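Local atomic coordinates of ERPC (Borrelia burgdorferi, PDB entry 4BXM), a protein that is an outer surface lipoprotein of the Lyme disease spirochaete and probably binds the host complement regulator factor H. Residues V43-E47 and D48-T52. Residues are numbered along the deposited sequence; the frame is centred on the assembly and turned at random.
Sequences VRKEE and DGIET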
# COMPACT_ATOMS: atom_id res chain seq x y z
N VAL A 43 1.13 3.18 -7.91
CA VAL A 43 0.24 2.16 -8.33
C VAL A 43 0.21 1.99 -9.86
O VAL A 43 -0.12 2.96 -10.54
CB VAL A 43 -1.15 2.50 -7.84
CG1 VAL A 43 -2.08 1.34 -8.17
CG2 VAL A 43 -1.11 2.74 -6.32
N ARG A 44 0.61 0.81 -10.39
CA ARG A 44 0.77 0.62 -11.85
C ARG A 44 -0.07 -0.53 -12.32
O ARG A 44 0.08 -1.68 -11.79
CB ARG A 44 2.23 0.28 -12.16
CG ARG A 44 2.45 -0.13 -13.60
CD ARG A 44 3.91 -0.39 -13.95
NE ARG A 44 4.68 0.83 -13.93
CZ ARG A 44 5.77 1.07 -14.64
NH1 ARG A 44 6.26 0.17 -15.47
NH2 ARG A 44 6.28 2.30 -14.62
N LYS A 45 -0.88 -0.28 -13.35
CA LYS A 45 -1.59 -1.35 -14.03
C LYS A 45 -0.66 -2.10 -15.02
O LYS A 45 -0.12 -1.49 -15.97
CB LYS A 45 -2.84 -0.83 -14.77
CG LYS A 45 -3.62 -1.95 -15.48
CD LYS A 45 -4.46 -2.72 -14.45
CE LYS A 45 -5.30 -3.86 -15.10
NZ LYS A 45 -4.44 -5.03 -15.45
N GLU A 46 -0.49 -3.42 -14.82
CA GLU A 46 0.44 -4.19 -15.63
C GLU A 46 -0.40 -5.08 -16.54
O GLU A 46 -1.62 -5.07 -16.52
CB GLU A 46 1.39 -5.03 -14.72
CG GLU A 46 2.24 -4.15 -13.83
CD GLU A 46 3.34 -4.88 -13.06
OE1 GLU A 46 3.23 -6.08 -12.71
OE2 GLU A 46 4.34 -4.19 -12.82
N GLU A 47 0.26 -5.90 -17.33
CA GLU A 47 -0.55 -6.75 -18.23
C GLU A 47 -1.37 -7.75 -17.41
O GLU A 47 -2.51 -7.94 -17.65
CB GLU A 47 0.38 -7.53 -19.14
CG GLU A 47 -0.42 -8.15 -20.27
CD GLU A 47 -0.05 -9.56 -20.32
OE1 GLU A 47 -0.61 -10.31 -19.49
OE2 GLU A 47 0.92 -9.86 -21.06
N ASP A 48 -0.76 -8.37 -16.40
CA ASP A 48 -1.49 -9.22 -15.49
C ASP A 48 -1.63 -8.54 -14.16
O ASP A 48 -0.71 -8.52 -13.38
CB ASP A 48 -0.71 -10.51 -15.23
CG ASP A 48 -1.46 -11.48 -14.30
OD1 ASP A 48 -2.62 -11.28 -13.97
OD2 ASP A 48 -0.83 -12.44 -13.86
N GLY A 49 -2.78 -7.95 -13.88
CA GLY A 49 -2.91 -7.31 -12.57
C GLY A 49 -2.30 -5.94 -12.34
O GLY A 49 -2.23 -5.12 -13.24
N ILE A 50 -1.96 -5.69 -11.08
CA ILE A 50 -1.43 -4.44 -10.52
C ILE A 50 -0.17 -4.67 -9.66
O ILE A 50 -0.09 -5.64 -8.95
CB ILE A 50 -2.52 -3.68 -9.68
CG1 ILE A 50 -3.62 -3.16 -10.62
CG2 ILE A 50 -1.92 -2.50 -8.97
CD1 ILE A 50 -4.91 -2.74 -9.94
N GLU A 51 0.84 -3.82 -9.82
CA GLU A 51 2.00 -3.72 -8.92
C GLU A 51 2.02 -2.37 -8.20
O GLU A 51 1.69 -1.30 -8.76
CB GLU A 51 3.32 -3.99 -9.66
CG GLU A 51 4.60 -3.80 -8.79
CD GLU A 51 5.91 -4.29 -9.43
OE1 GLU A 51 5.85 -4.79 -10.58
OE2 GLU A 51 7.01 -4.20 -8.79
N THR A 52 2.35 -2.40 -6.90
CA THR A 52 2.59 -1.15 -6.20
C THR A 52 4.00 -1.10 -5.72
O THR A 52 4.61 -2.11 -5.33
CB THR A 52 1.64 -0.92 -5.00
OG1 THR A 52 1.84 -1.92 -3.97
CG2 THR A 52 0.21 -1.02 -5.47
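Lys45 folds back over the turn and puts its ammonium against the carbonyl oxygen of Gly49. Bends at chi2 (79°) and chi4 (75°) bring it there. NZ lies 3.1 Å from Gly49 O, tilted out of the carbonyl plane. The backbone N of Glu46 reaches Gly49 O at 2.9 Å from the opposite face of that plane, so two donors grip one oxygen. NZ also donates to Glu46 O and forms a salt bridge with Glu76, whose carboxylate accepts a bond from Gly49 N as well. The ammonium therefore ties both arms of the turn to a neighbouring loop. This is the tip of the antiparallel beta hairpin of strands 35-45 and 50-56. Arg44 and Glu51 form a hydrogen-bonded pair, with Arg44 N 2.9 Å from Glu51 O. On the face of Val43, Lys45, Ile50 and Thr52, the Lys45 side chain crosses that of Ile50 at about a right angle, with Lys45 CD 3.9 Å from Ile50 CG1. Val43 CG1 meets Ile50 CG2, also at 3.9 Å. The Glu46 side chain, extended beyond CG, crosses that of Glu51, which lies on the same face as Arg44. Glu46 OE2 approaches Glu51 OE1 to 2.8 Å, with the carboxylate planes 82° apart. Glu51 OE2 bonds to Thr70 OG1.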